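SusD superfamily protein (Bacteroides vulgatus ATCC 8482, PDB 3JQ0) probably binds nutrients, perhaps sugars or glycans, at the outer membrane as a member of the SusD family. Local coordinates at residues 23-31 against 247-257; 298-306 against 332-340. One frame throughout, in Å; residues are numbered along the deposited sequence. Where two conformers were deposited one is given.

Contact 1: residues 23-31 against 247-257; sequences LREKSYNFF and IHNGKDEYEMW
R24 reaches from the end of helix 9-25 into the loop 247-257 and makes the one direct hydrogen bond between them, NH1 to the carbonyl O of H248, 2.9 Å long and nearly straight at 172°. That oxygen lies in the guanidinium plane, so the bond is made at the group's edge. Water 1 continues the polar chain from R24 NH1 to E253 OE2, while H248 NE2 binds E253 OE1 within the loop. R24 and E253 carry opposite charges but do not touch, and water 1 bridges them. A second water, water 3, joins S27 OG, N249 OD1 and the backbone N of W257; N249 ND2 donates to D357 O. S27 OG donates to R24 O within its own turn and accepts from water 3, through which it reaches the loop.

Arginine also suits its place through its long aliphatic stem. With CG anti to the backbone N (chi1 170°), the chain runs past I247, whose CG2 meets R24 CG at 3.4 Å, and past Y254 in the opposite direction. There the guanidinium and phenol planes are only 11° apart, and Y254 CB lies over one guanidinium face, toward its rim, 3.4 Å from R24 NE.

The aromatic cluster is built on W257. F31 lies against its six-membered ring in an offset stack, centroids 4.3 Å apart, and F31 CB adds a CH-pi contact to the same face. Y28 approaches obliquely, its CD1 3.6 Å from W257 CE3, while S27 CB touches W257 CD1.

F359 and Y261 meet the W257 ring edge-to-face. Behind the loop, strand 243-247 pairs with strand 359-363, and on the helical side L23 and F30 pack on helix 97-122, so the contact joins this helical layer to the small two-stranded sheet.

Contact 2: residues 298-306 against 332-340; sequences LQVRREFYF and VSYFGPITY
Y334 OH donates to the carbonyl O of R302 at 2.7 Å, meeting a lone pair of that oxygen within the plane of the carbonyl group, while Q299 NE2 gives a 3.1 Å bond to P337 O that is nearly straight at 169°. V300 O takes the second N-H of Q299. Both acceptors lie in the amide plane, so the two bonds fix the rotation of the side-chain amide, a task glutamine performs well because its NE2 carries two hydrogens. Its chain is bent at chi2 (63°), which brings NE2 back over its own backbone; OE1 is held by I46 N and by water 5, which also reaches P337 O. Water 6 joins R302 NH1 to F335 O, while R302 NE forms a salt bridge with D43.

Strand 332-339 pairs with strand 320-326 in an antiparallel hairpin, and its classic beta bulge sets F335 and G336 against V323. At G336 a side chain would point toward R302 and collide with P337 CD, so glycine suits the site.

P337, rigid and lacking an N-H, fills the space beside 299-302: its CG lies 4.0 Å from V300 CG1, and its CD 3.8 Å from R302 CA. Farther out, the edge of F306 meets the face of Y334 in a T-shaped pair, planes at 77°, with F306 CE2 over the ring centre. The other face of Y334 has G336 N above its rim, and Y305 CB packs against its hydroxyl. Replacing Y334 by an alanine would probably leave R302 O without this donor and F306 without the face on which its edge rests. Y305 turns its ring to strand 320-326, where L320 and A322 receive it.

Contact 1 lies nearer the middle of the chain, about 13 Å from its centre, whereas contact 2 stands about 21 Å out; both are partly buried, with exposed residues at their margins. Different elements are joined: two helices with a loop in 23-31 and 247-257, a short strand and turn with a hairpin in 298-306 and 332-340. The first relies on a long arginine side chain and a buried tryptophan, the second on neutral donors to backbone carbonyls, a proline and a T-shaped pair. Their centres are about 26 Å apart, yet the two meet where F31 CE2 packs 4.1 Å from L298 CD1.

Contact 1: residues 23-31 against 247-257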
# COMPACT_ATOMS: atom_id res chain seq x y z
N LEU A 23 -4.50 -14.17 2.44
CA LEU A 23 -4.15 -12.76 2.53
C LEU A 23 -3.68 -12.26 1.16
O LEU A 23 -4.04 -11.17 0.73
CB LEU A 23 -3.05 -12.57 3.56
CG LEU A 23 -2.89 -11.29 4.21
CD1 LEU A 23 -4.15 -10.99 4.99
CD2 LEU A 23 -1.72 -11.42 5.21
N ARG A 24 -2.87 -13.07 0.47
CA ARG A 24 -2.40 -12.71 -0.84
C ARG A 24 -3.54 -12.44 -1.84
O ARG A 24 -3.49 -11.51 -2.67
CB ARG A 24 -1.49 -13.81 -1.40
CG ARG A 24 -1.13 -13.64 -2.86
CD ARG A 24 -0.06 -14.61 -3.29
NE ARG A 24 -0.55 -15.98 -3.27
CZ ARG A 24 0.22 -17.04 -3.22
NH1 ARG A 24 1.53 -16.98 -3.29
NH2 ARG A 24 -0.36 -18.24 -3.17
N GLU A 25 -4.62 -13.21 -1.73
CA GLU A 25 -5.75 -12.96 -2.62
C GLU A 25 -6.34 -11.58 -2.44
O GLU A 25 -6.98 -11.07 -3.37
CB GLU A 25 -6.87 -13.97 -2.39
CG GLU A 25 -6.49 -15.41 -2.68
CD GLU A 25 -7.68 -16.30 -2.60
OE1 GLU A 25 -8.36 -16.36 -1.53
OE2 GLU A 25 -8.05 -16.93 -3.61
N LYS A 26 -6.17 -10.97 -1.28
CA LYS A 26 -6.68 -9.63 -0.98
C LYS A 26 -5.72 -8.49 -1.30
O LYS A 26 -6.05 -7.35 -1.04
CB LYS A 26 -7.12 -9.54 0.48
CG LYS A 26 -8.61 -10.05 0.63
CD LYS A 26 -9.01 -11.21 -0.17
CE LYS A 26 -10.47 -11.55 -0.15
NZ LYS A 26 -10.74 -12.90 -0.69
N SER A 27 -4.59 -8.81 -1.91
CA SER A 27 -3.59 -7.79 -2.30
C SER A 27 -4.22 -6.65 -3.05
O SER A 27 -3.97 -5.47 -2.75
CB SER A 27 -2.58 -8.47 -3.32
OG SER A 27 -1.75 -9.39 -2.80
N TYR A 28 -4.99 -7.00 -4.09
CA TYR A 28 -5.64 -6.00 -4.90
C TYR A 28 -6.58 -5.13 -4.05
O TYR A 28 -6.56 -3.89 -4.14
CB TYR A 28 -6.37 -6.68 -6.06
CG TYR A 28 -7.11 -5.72 -6.95
CD1 TYR A 28 -6.52 -4.61 -7.47
CD2 TYR A 28 -8.43 -5.99 -7.30
CE1 TYR A 28 -7.22 -3.75 -8.33
CE2 TYR A 28 -9.14 -5.18 -8.13
CZ TYR A 28 -8.53 -4.03 -8.64
OH TYR A 28 -9.24 -3.20 -9.49
N ASN A 29 -7.42 -5.77 -3.22
CA ASN A 29 -8.28 -4.99 -2.34
C ASN A 29 -7.50 -4.09 -1.40
O ASN A 29 -7.95 -2.96 -1.15
CB ASN A 29 -9.20 -5.89 -1.55
CG ASN A 29 -10.37 -6.41 -2.33
OD1 ASN A 29 -10.64 -5.98 -3.44
ND2 ASN A 29 -11.11 -7.34 -1.72
N PHE A 30 -6.35 -4.50 -0.90
CA PHE A 30 -5.56 -3.61 -0.04
C PHE A 30 -5.13 -2.38 -0.81
O PHE A 30 -5.12 -1.28 -0.27
CB PHE A 30 -4.34 -4.34 0.56
CG PHE A 30 -4.67 -5.55 1.40
CD1 PHE A 30 -5.85 -5.64 2.16
CD2 PHE A 30 -3.80 -6.63 1.44
CE1 PHE A 30 -6.14 -6.78 2.90
CE2 PHE A 30 -4.09 -7.76 2.19
CZ PHE A 30 -5.27 -7.84 2.90
N PHE A 31 -4.71 -2.55 -2.07
CA PHE A 31 -4.43 -1.42 -2.94
C PHE A 31 -5.63 -0.50 -3.07
O PHE A 31 -5.53 0.71 -2.90
CB PHE A 31 -3.92 -1.89 -4.30
CG PHE A 31 -3.93 -0.84 -5.36
CD1 PHE A 31 -3.00 0.21 -5.36
CD2 PHE A 31 -4.92 -0.86 -6.33
CE1 PHE A 31 -3.07 1.17 -6.38
CE2 PHE A 31 -4.98 0.09 -7.33
CZ PHE A 31 -4.05 1.11 -7.34
N ILE A 247 4.18 -9.68 -0.10
CA ILE A 247 3.32 -10.74 -0.63
C ILE A 247 4.06 -11.46 -1.75
O ILE A 247 4.42 -10.86 -2.77
CB ILE A 247 2.00 -10.20 -1.18
CG1 ILE A 247 1.21 -9.45 -0.15
CG2 ILE A 247 1.17 -11.29 -1.83
CD1 ILE A 247 0.79 -10.19 1.01
N HIS A 248 4.34 -12.75 -1.56
CA HIS A 248 4.99 -13.57 -2.58
C HIS A 248 4.05 -13.92 -3.71
O HIS A 248 3.05 -14.56 -3.49
CB HIS A 248 5.53 -14.85 -1.97
CG HIS A 248 6.14 -15.77 -3.00
ND1 HIS A 248 7.33 -15.52 -3.66
CD2 HIS A 248 5.60 -16.82 -3.63
CE1 HIS A 248 7.57 -16.49 -4.52
NE2 HIS A 248 6.51 -17.26 -4.57
N ASN A 249 4.40 -13.46 -4.92
CA ASN A 249 3.75 -13.89 -6.15
C ASN A 249 4.80 -14.66 -6.96
O ASN A 249 5.99 -14.59 -6.69
CB ASN A 249 3.19 -12.70 -6.91
CG ASN A 249 2.23 -11.88 -6.07
OD1 ASN A 249 1.20 -12.39 -5.62
ND2 ASN A 249 2.57 -10.61 -5.84
N GLY A 250 4.34 -15.42 -7.95
CA GLY A 250 5.31 -16.15 -8.73
C GLY A 250 4.70 -17.03 -9.76
O GLY A 250 3.51 -17.33 -9.73
N LYS A 251 5.55 -17.47 -10.69
CA LYS A 251 5.15 -18.36 -11.77
C LYS A 251 4.52 -19.64 -11.18
O LYS A 251 5.03 -20.25 -10.25
CB LYS A 251 6.40 -18.70 -12.59
CG LYS A 251 6.18 -19.54 -13.86
CD LYS A 251 7.53 -19.99 -14.45
CE LYS A 251 7.42 -20.91 -15.67
NZ LYS A 251 8.82 -21.25 -16.02
N ASP A 252 3.35 -19.99 -11.67
CA ASP A 252 2.65 -21.21 -11.24
C ASP A 252 2.27 -21.16 -9.77
O ASP A 252 2.04 -22.22 -9.14
CB ASP A 252 3.45 -22.50 -11.59
CG ASP A 252 3.74 -22.64 -13.09
OD1 ASP A 252 2.88 -22.23 -13.90
OD2 ASP A 252 4.84 -23.10 -13.45
N GLU A 253 2.18 -19.95 -9.21
CA GLU A 253 1.71 -19.77 -7.83
C GLU A 253 0.62 -18.70 -7.75
O GLU A 253 -0.51 -18.99 -7.34
CB GLU A 253 2.85 -19.38 -6.94
CG GLU A 253 3.92 -20.42 -6.76
CD GLU A 253 5.00 -19.92 -5.82
OE1 GLU A 253 5.89 -19.18 -6.32
OE2 GLU A 253 4.93 -20.25 -4.60
N TYR A 254 0.94 -17.47 -8.12
CA TYR A 254 -0.08 -16.42 -8.14
C TYR A 254 0.47 -15.26 -8.95
O TYR A 254 1.63 -14.89 -8.81
CB TYR A 254 -0.39 -15.93 -6.70
CG TYR A 254 -1.74 -15.36 -6.53
CD1 TYR A 254 -2.86 -16.21 -6.51
CD2 TYR A 254 -1.95 -14.00 -6.31
CE1 TYR A 254 -4.12 -15.75 -6.37
CE2 TYR A 254 -3.25 -13.53 -6.12
CZ TYR A 254 -4.33 -14.41 -6.16
OH TYR A 254 -5.62 -13.92 -5.99
N GLU A 255 -0.37 -14.68 -9.79
CA GLU A 255 0.02 -13.47 -10.50
C GLU A 255 -0.14 -12.29 -9.55
O GLU A 255 -1.05 -12.30 -8.71
CB GLU A 255 -0.88 -13.29 -11.74
CG GLU A 255 -0.45 -12.13 -12.59
CD GLU A 255 -1.27 -11.88 -13.84
OE1 GLU A 255 -2.13 -12.70 -14.19
OE2 GLU A 255 -1.05 -10.78 -14.43
N MSE A 256 0.68 -11.26 -9.64
CA MSE A 256 0.50 -10.13 -8.76
C MSE A 256 -0.93 -9.58 -8.87
O MSE A 256 -1.48 -9.40 -9.98
CB MSE A 256 1.55 -9.06 -9.03
CG MSE A 256 1.50 -7.98 -7.99
SE MSE A 256 2.93 -6.68 -8.08
CE MSE A 256 1.81 -5.08 -8.41
N TRP A 257 -1.55 -9.35 -7.71
CA TRP A 257 -2.91 -8.88 -7.61
C TRP A 257 -3.93 -9.81 -8.28
O TRP A 257 -5.01 -9.38 -8.66
CB TRP A 257 -3.08 -7.45 -8.11
CG TRP A 257 -2.35 -6.38 -7.34
CD1 TRP A 257 -1.48 -6.51 -6.30
CD2 TRP A 257 -2.43 -4.98 -7.62
NE1 TRP A 257 -1.01 -5.27 -5.95
CE2 TRP A 257 -1.59 -4.33 -6.74
CE3 TRP A 257 -3.15 -4.24 -8.55
CZ2 TRP A 257 -1.38 -2.96 -6.78
CZ3 TRP A 257 -2.98 -2.89 -8.59
CH2 TRP A 257 -2.08 -2.26 -7.72
O HOH W 1 3.23 -19.23 -3.05
O HOH W 2 -7.18 -11.51 -6.66
O HOH W 3 -0.35 -10.11 -5.18

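Contact 2: residues 298-306 against 332-340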
# COMPACT_ATOMS: atom_id res chain seq x y z
N LEU A 298 -7.69 2.53 -14.38
CA LEU A 298 -7.32 3.59 -13.46
C LEU A 298 -6.11 4.28 -14.08
O LEU A 298 -5.10 3.61 -14.34
CB LEU A 298 -6.95 3.03 -12.08
CG LEU A 298 -8.09 2.69 -11.12
CD1 LEU A 298 -7.55 1.93 -9.91
CD2 LEU A 298 -8.89 3.97 -10.73
N GLN A 299 -6.24 5.57 -14.39
CA GLN A 299 -5.24 6.33 -15.14
C GLN A 299 -4.66 7.42 -14.26
O GLN A 299 -5.36 8.37 -13.86
CB GLN A 299 -5.93 6.93 -16.37
CG GLN A 299 -5.06 7.89 -17.16
CD GLN A 299 -3.84 7.26 -17.76
OE1 GLN A 299 -3.97 6.36 -18.61
NE2 GLN A 299 -2.65 7.74 -17.38
N VAL A 300 -3.35 7.35 -14.03
CA VAL A 300 -2.63 8.41 -13.37
C VAL A 300 -2.91 9.71 -14.13
O VAL A 300 -2.80 9.76 -15.36
CB VAL A 300 -1.12 8.11 -13.30
CG1 VAL A 300 -0.30 9.33 -12.81
CG2 VAL A 300 -0.84 6.84 -12.46
N ARG A 301 -3.19 10.79 -13.41
CA ARG A 301 -3.48 12.09 -14.02
C ARG A 301 -2.30 12.46 -14.93
O ARG A 301 -1.14 12.44 -14.50
CB ARG A 301 -3.63 13.15 -12.94
CG ARG A 301 -4.88 13.02 -12.10
CD ARG A 301 -6.15 13.44 -12.86
NE ARG A 301 -7.31 13.55 -11.99
CZ ARG A 301 -8.50 14.00 -12.39
NH1 ARG A 301 -8.71 14.30 -13.65
NH2 ARG A 301 -9.51 14.11 -11.53
N ARG A 302 -2.61 12.86 -16.15
CA ARG A 302 -1.56 13.19 -17.12
C ARG A 302 -0.64 14.30 -16.60
O ARG A 302 0.58 14.27 -16.76
CB ARG A 302 -2.19 13.55 -18.45
CG ARG A 302 -2.89 12.40 -19.13
CD ARG A 302 -3.75 12.86 -20.27
NE ARG A 302 -4.82 13.69 -19.78
CZ ARG A 302 -5.56 14.46 -20.54
NH1 ARG A 302 -5.37 14.47 -21.86
NH2 ARG A 302 -6.51 15.22 -20.01
N GLU A 303 -1.23 15.30 -15.95
CA GLU A 303 -0.52 16.45 -15.42
C GLU A 303 0.47 16.04 -14.31
O GLU A 303 1.48 16.70 -14.07
CB GLU A 303 -1.61 17.43 -14.90
CG GLU A 303 -1.11 18.75 -14.33
CD GLU A 303 -2.18 19.61 -13.64
OE1 GLU A 303 -3.39 19.25 -13.59
OE2 GLU A 303 -1.79 20.64 -13.07
N PHE A 304 0.15 14.97 -13.60
CA PHE A 304 0.97 14.56 -12.47
C PHE A 304 2.38 14.19 -12.87
O PHE A 304 3.30 14.39 -12.09
CB PHE A 304 0.30 13.40 -11.73
CG PHE A 304 1.05 12.95 -10.52
CD1 PHE A 304 0.99 13.66 -9.34
CD2 PHE A 304 1.88 11.83 -10.58
CE1 PHE A 304 1.74 13.26 -8.23
CE2 PHE A 304 2.63 11.44 -9.45
CZ PHE A 304 2.50 12.15 -8.29
N TYR A 305 2.56 13.68 -14.10
CA TYR A 305 3.88 13.25 -14.51
C TYR A 305 4.91 14.35 -14.37
O TYR A 305 6.04 14.07 -14.01
CB TYR A 305 3.88 12.69 -15.95
CG TYR A 305 5.22 12.17 -16.39
CD1 TYR A 305 5.61 10.88 -16.09
CD2 TYR A 305 6.13 12.99 -17.04
CE1 TYR A 305 6.85 10.40 -16.44
CE2 TYR A 305 7.39 12.51 -17.39
CZ TYR A 305 7.75 11.23 -17.06
OH TYR A 305 8.98 10.77 -17.37
N PHE A 306 4.52 15.61 -14.64
CA PHE A 306 5.44 16.74 -14.56
C PHE A 306 5.36 17.53 -13.26
O PHE A 306 6.10 18.49 -13.12
CB PHE A 306 5.30 17.63 -15.81
CG PHE A 306 5.65 16.94 -17.10
CD1 PHE A 306 6.97 16.74 -17.42
CD2 PHE A 306 4.65 16.46 -17.94
CE1 PHE A 306 7.32 16.08 -18.59
CE2 PHE A 306 5.01 15.80 -19.12
CZ PHE A 306 6.32 15.63 -19.44
N VAL A 332 6.07 15.80 -32.10
CA VAL A 332 6.02 14.87 -30.98
C VAL A 332 5.40 15.58 -29.79
O VAL A 332 5.90 16.63 -29.38
CB VAL A 332 7.42 14.36 -30.65
CG1 VAL A 332 7.41 13.40 -29.42
CG2 VAL A 332 8.10 13.69 -31.85
N SER A 333 4.32 15.04 -29.25
CA SER A 333 3.57 15.65 -28.14
C SER A 333 3.40 14.62 -27.01
O SER A 333 3.08 13.46 -27.28
CB SER A 333 2.20 16.07 -28.68
OG SER A 333 2.36 17.11 -29.63
N TYR A 334 3.53 15.08 -25.78
CA TYR A 334 3.26 14.27 -24.61
C TYR A 334 1.81 13.82 -24.63
O TYR A 334 0.92 14.63 -24.86
CB TYR A 334 3.54 15.09 -23.36
CG TYR A 334 3.10 14.44 -22.07
CD1 TYR A 334 3.68 13.26 -21.61
CD2 TYR A 334 2.10 14.98 -21.30
CE1 TYR A 334 3.26 12.66 -20.42
CE2 TYR A 334 1.67 14.40 -20.14
CZ TYR A 334 2.27 13.24 -19.68
OH TYR A 334 1.87 12.63 -18.52
N PHE A 335 1.59 12.54 -24.38
CA PHE A 335 0.25 11.96 -24.43
C PHE A 335 -0.22 11.57 -23.03
O PHE A 335 -1.34 11.92 -22.63
CB PHE A 335 0.21 10.83 -25.44
CG PHE A 335 -1.20 10.32 -25.72
CD1 PHE A 335 -2.17 11.16 -26.27
CD2 PHE A 335 -1.56 9.02 -25.43
CE1 PHE A 335 -3.47 10.66 -26.49
CE2 PHE A 335 -2.82 8.53 -25.70
CZ PHE A 335 -3.76 9.35 -26.21
N GLY A 336 0.60 10.87 -22.27
CA GLY A 336 0.26 10.57 -20.90
C GLY A 336 1.24 9.61 -20.29
O GLY A 336 2.15 9.11 -20.95
N PRO A 337 0.99 9.27 -19.01
CA PRO A 337 1.88 8.35 -18.28
C PRO A 337 1.32 6.94 -18.27
O PRO A 337 0.09 6.74 -18.30
CB PRO A 337 1.88 8.96 -16.87
CG PRO A 337 0.49 9.45 -16.73
CD PRO A 337 0.04 9.93 -18.08
N ILE A 338 2.23 5.97 -18.18
CA ILE A 338 1.88 4.58 -17.92
C ILE A 338 2.51 4.15 -16.59
O ILE A 338 3.58 4.61 -16.18
CB ILE A 338 2.27 3.60 -19.06
CG1 ILE A 338 3.78 3.59 -19.28
CG2 ILE A 338 1.53 3.95 -20.34
CD1 ILE A 338 4.29 2.44 -20.19
N THR A 339 1.78 3.28 -15.91
CA THR A 339 2.22 2.66 -14.66
C THR A 339 3.47 1.85 -14.90
O THR A 339 3.50 0.99 -15.76
CB THR A 339 1.11 1.73 -14.17
OG1 THR A 339 -0.12 2.42 -14.12
CG2 THR A 339 1.46 1.12 -12.83
N TYR A 340 4.53 2.09 -14.11
CA TYR A 340 5.84 1.54 -14.47
C TYR A 340 6.60 0.90 -13.31
O TYR A 340 7.60 0.27 -13.56
CB TYR A 340 6.70 2.66 -15.12
CG TYR A 340 7.61 2.20 -16.24
CD1 TYR A 340 7.11 1.62 -17.39
CD2 TYR A 340 8.97 2.48 -16.18
CE1 TYR A 340 7.96 1.26 -18.42
CE2 TYR A 340 9.81 2.15 -17.22
CZ TYR A 340 9.29 1.55 -18.33
OH TYR A 340 10.14 1.23 -19.40
O HOH W 4 -2.39 4.57 -14.55
O HOH W 5 -1.79 4.76 -18.82
O HOH W 6 -3.82 12.68 -23.58